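Local coordinates for protein putative cellulase CEL6 (Mycobacterium tuberculosis, PDB 1UP3) that probably hydrolyses internal beta-1,4-glucosidic bonds of cellulose, as an endoglucanase of glycoside hydrolase family 6, at residues 18-21 with 22-26; 91-94 with 95-98. All blocks are in the same frame, centred on the assembly; numbering follows the deposited sequence.

From the N terminus, the chain first meets interaction 1, where residues 18-26 carry helix 17-24 to its end and out into the loop before helix 30-36. It then runs through strand 42-44, helix 50-66 and strand 72-75 before a long loop leads to interaction 2, where residues 91-98 start helix 94-108. Each contact is made within one unbroken stretch, so neither closes a long loop; they follow in series, without nesting or crossing. One finishes a helix, the other begins one. The centres of interactions 1 and 2 lie about 36 Å apart. Interaction 1 belongs to a peripheral helical pair, interaction 2 to the helices around the seven-stranded parallel sheet, a distorted barrel in this family.

Interaction 1 (18-21 with 22-26); sequences AMVA and ARNAN
R23 reaches back along the helix and brings the edge of its guanidinium group against M19: CG of M19 lies 3.3 Å from NE of R23, near the plane of the group. The M19 chain leaves with CG anti to the backbone N (chi1 -177°) and then bends at both following torsions, while R23 bends at chi3, so the two chains pass at a slant. The M19 side chain also packs on A36 and lies about 4 Å from a bound polyether, probably a crystallisation additive, in a pocket shared with A22. The tight face of the helix belongs to small residues. A18 and A22 rest on V35 and A36 of helix 30-36, and A21 meets L32 and F280; their small methyl groups suit a helix-helix interface. This is the last turn of helix 17-24, part of a helical pair at the periphery of the family 6 domain. Its regular bonds include A22 N to A18 O (2.9 Å) and R23 N to M19 O (2.9 Å). The pattern then frays: A25 N reaches A21 O at 3.0 Å through a weak, bent bond (126°), and A25 is the first residue with non-helical torsions. The looser side carries V20, R23 and N24, all exposed. There CG1 of V20 runs alongside the N24 amide, 3.4 Å from its ND2, and polar N24 suits the solvent-facing helix end.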
loop_
_atom_site.group_PDB
_atom_site.type_symbol
_atom_site.label_atom_id
_atom_site.label_comp_id
_atom_site.label_asym_id
_atom_site.label_seq_id
_atom_site.Cartn_x
_atom_site.Cartn_y
_atom_site.Cartn_z
ATOM N N ALA A 18 1.398 7.758 -14.416
ATOM C CA ALA A 18 2.755 7.583 -14.919
ATOM C C ALA A 18 2.753 7.172 -16.395
ATOM O O ALA A 18 3.571 7.636 -17.159
ATOM C CB ALA A 18 3.572 6.594 -14.075
ATOM N N MET A 19 1.863 6.253 -16.777
ATOM C CA MET A 19 1.779 5.798 -18.156
ATOM C C MET A 19 1.283 6.930 -19.048
ATOM O O MET A 19 1.805 7.129 -20.134
ATOM C CB MET A 19 0.879 4.544 -18.272
ATOM C CG MET A 19 0.827 3.988 -19.660
ATOM S SD MET A 19 2.385 3.253 -20.151
ATOM C CE MET A 19 2.359 1.769 -19.271
ATOM N N VAL A 20 0.315 7.688 -18.570
ATOM C CA VAL A 20 -0.188 8.849 -19.324
ATOM C C VAL A 20 0.952 9.860 -19.538
ATOM O O VAL A 20 1.195 10.295 -20.667
ATOM C CB VAL A 20 -1.380 9.476 -18.628
ATOM C CG1 VAL A 20 -1.715 10.857 -19.256
ATOM C CG2 VAL A 20 -2.567 8.542 -18.734
ATOM N N ALA A 21 1.711 10.170 -18.482
ATOM C CA ALA A 21 2.879 11.036 -18.626
ATOM C C ALA A 21 3.913 10.472 -19.594
ATOM O O ALA A 21 4.488 11.199 -20.395
ATOM C CB ALA A 21 3.510 11.353 -17.271
ATOM N N ALA A 22 4.194 9.171 -19.512
ATOM C CA ALA A 22 5.253 8.573 -20.333
ATOM C C ALA A 22 4.872 8.622 -21.815
ATOM O O ALA A 22 5.716 8.833 -22.685
ATOM C CB ALA A 22 5.477 7.151 -19.909
ATOM N N ARG A 23 3.594 8.423 -22.084
ATOM C CA ARG A 23 3.083 8.459 -23.458
ATOM C C ARG A 23 3.015 9.871 -24.034
ATOM O O ARG A 23 3.154 10.052 -25.256
ATOM C CB ARG A 23 1.731 7.791 -23.552
ATOM C CG ARG A 23 1.828 6.280 -23.399
ATOM C CD ARG A 23 0.518 5.581 -23.712
ATOM N NE ARG A 23 -0.257 5.371 -22.503
ATOM C CZ ARG A 23 -1.588 5.281 -22.446
ATOM N NH1 ARG A 23 -2.329 5.407 -23.542
ATOM N NH2 ARG A 23 -2.182 5.093 -21.259
ATOM N N ASN A 24 2.850 10.865 -23.169
ATOM C CA ASN A 24 2.757 12.277 -23.577
ATOM C C ASN A 24 4.118 12.951 -23.701
ATOM O O ASN A 24 4.261 13.985 -24.390
ATOM C CB ASN A 24 1.939 13.062 -22.570
ATOM C CG ASN A 24 0.454 12.989 -22.819
ATOM O OD1 ASN A 24 -0.023 13.160 -23.952
ATOM N ND2 ASN A 24 -0.304 12.783 -21.734
ATOM N N ALA A 25 5.134 12.379 -23.057
ATOM C CA ALA A 25 6.446 12.991 -23.010
ATOM C C ALA A 25 6.974 13.232 -24.438
ATOM O O ALA A 25 6.943 12.345 -25.282
ATOM C CB ALA A 25 7.391 12.128 -22.256
ATOM N N ASN A 26 7.442 14.455 -24.686
ATOM C CA ASN A 26 7.937 14.812 -26.014
ATOM C C ASN A 26 9.204 15.629 -25.830
ATOM O O ASN A 26 9.110 16.780 -25.409
ATOM C CB ASN A 26 6.858 15.623 -26.731
ATOM C CG ASN A 26 7.293 16.103 -28.102
ATOM O OD1 ASN A 26 8.253 15.587 -28.664
ATOM N ND2 ASN A 26 6.574 17.114 -28.644
#

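Interaction 2 (91-94 with 95-98); sequences FATG and TDYR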
loop_
_atom_site.group_PDB
_atom_site.type_symbol
_atom_site.label_atom_id
_atom_site.label_comp_id
_atom_site.label_asym_id
_atom_site.label_seq_id
_atom_site.Cartn_x
_atom_site.Cartn_y
_atom_site.Cartn_z
ATOM N N PHE A 91 -14.150 7.351 4.614
ATOM C CA PHE A 91 -15.575 7.371 4.833
ATOM C C PHE A 91 -15.927 8.073 6.142
ATOM O O PHE A 91 -15.131 8.123 7.086
ATOM C CB PHE A 91 -16.148 5.963 4.752
ATOM C CG PHE A 91 -16.205 5.474 3.346
ATOM C CD1 PHE A 91 -17.270 5.839 2.523
ATOM C CD2 PHE A 91 -15.201 4.719 2.822
ATOM C CE1 PHE A 91 -17.311 5.455 1.205
ATOM C CE2 PHE A 91 -15.244 4.335 1.489
ATOM C CZ PHE A 91 -16.290 4.697 0.700
ATOM N N ALA A 92 -17.150 8.574 6.198
ATOM C CA ALA A 92 -17.567 9.367 7.344
ATOM C C ALA A 92 -17.750 8.529 8.606
ATOM O O ALA A 92 -17.354 8.979 9.681
ATOM C CB ALA A 92 -18.838 10.120 7.020
ATOM N N THR A 93 -18.311 7.329 8.478
ATOM C CA THR A 93 -18.634 6.495 9.620
ATOM C C THR A 93 -18.230 5.043 9.381
ATOM O O THR A 93 -18.005 4.608 8.250
ATOM C CB THR A 93 -20.147 6.497 9.905
ATOM O OG1 THR A 93 -20.831 5.846 8.838
ATOM C CG2 THR A 93 -20.698 7.896 9.974
ATOM N N GLY A 94 -18.174 4.293 10.458
ATOM C CA GLY A 94 -17.932 2.876 10.396
ATOM C C GLY A 94 -18.979 2.106 9.618
ATOM O O GLY A 94 -18.647 1.167 8.894
ATOM N N THR A 95 -20.259 2.494 9.737
ATOM C CA THR A 95 -21.305 1.879 8.929
ATOM C C THR A 95 -21.022 1.987 7.417
ATOM O O THR A 95 -21.158 1.020 6.665
ATOM C CB THR A 95 -22.622 2.542 9.258
ATOM O OG1 THR A 95 -22.974 2.187 10.584
ATOM C CG2 THR A 95 -23.741 1.982 8.388
ATOM N N ASP A 96 -20.627 3.178 6.996
ATOM C CA ASP A 96 -20.295 3.427 5.604
ATOM C C ASP A 96 -19.111 2.562 5.203
ATOM O O ASP A 96 -19.108 1.942 4.139
ATOM C CB ASP A 96 -19.929 4.884 5.378
ATOM C CG ASP A 96 -21.079 5.844 5.561
ATOM O OD1 ASP A 96 -22.229 5.506 5.269
ATOM O OD2 ASP A 96 -20.882 6.994 6.043
ATOM N N TYR A 97 -18.089 2.511 6.055
ATOM C CA TYR A 97 -16.890 1.745 5.715
ATOM C C TYR A 97 -17.228 0.257 5.574
ATOM O O TYR A 97 -16.752 -0.429 4.654
ATOM C CB TYR A 97 -15.820 1.952 6.800
ATOM C CG TYR A 97 -14.494 1.285 6.463
ATOM C CD1 TYR A 97 -13.617 1.882 5.569
ATOM C CD2 TYR A 97 -14.156 0.034 6.970
ATOM C CE1 TYR A 97 -12.443 1.290 5.195
ATOM C CE2 TYR A 97 -12.935 -0.570 6.601
ATOM C CZ TYR A 97 -12.105 0.074 5.716
ATOM O OH TYR A 97 -10.907 -0.490 5.317
ATOM N N ARG A 98 -18.038 -0.249 6.494
ATOM C CA ARG A 98 -18.423 -1.647 6.370
ATOM C C ARG A 98 -19.167 -1.959 5.082
ATOM O O ARG A 98 -18.980 -3.008 4.458
ATOM C CB ARG A 98 -19.208 -2.103 7.590
ATOM C CG ARG A 98 -18.440 -2.067 8.850
ATOM C CD ARG A 98 -19.369 -2.004 10.007
ATOM N NE ARG A 98 -19.589 -3.328 10.515
ATOM C CZ ARG A 98 -18.925 -3.789 11.576
ATOM N NH1 ARG A 98 -18.057 -3.007 12.220
ATOM N NH2 ARG A 98 -19.125 -5.017 11.999
HETATM O O HOH W 1 -19.036 8.557 3.847
HETATM O O HOH W 2 -23.576 6.190 8.372
#
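D96 turns back over the start of its own helix toward F91 and T93. Its CB meets two neighbours on one flank, F91 CB at 4.0 Å and T93 O at 3.5 Å, with the F91 ring approaching obliquely. One bond further, CG sits 3.3 Å from T93 OG1. At the tip, OD2 comes within 3.0 Å of T93 OG1, a weak hydrogen bond at best, since the hydroxyl proton has another acceptor within reach; OD2 also accepts from a water that takes the A92 N-H, while OD1 receives a weak bond from a second water, linked to T93 OG1. The carboxylate reaches this place because CG stands anti to the carbonyl carbon (chi1 -67°). T93 is the N-cap of the helix: its OG1 accepts from D96 N at 3.2 Å in a nearly straight bond (165°), a compact hydroxyl well suited to capping an amide of the first turn. The acidic side chain probably gains from the helix dipole's positive end. Regular helical bonding begins with Y97 N to T93 O (3.0 Å) and R98 N to G94 O. The F91 ring meets Y97 (CD2 to CD1, 4.3 Å) and W100, an apolar patch that suits an aromatic residue just ahead of the helix. Helix 94-108, between strands 72-75 and 113-117, packs through Y97 and R98 against helix 130-147, with Y97 OH hydrogen-bonded to E118 just past strand 113-117.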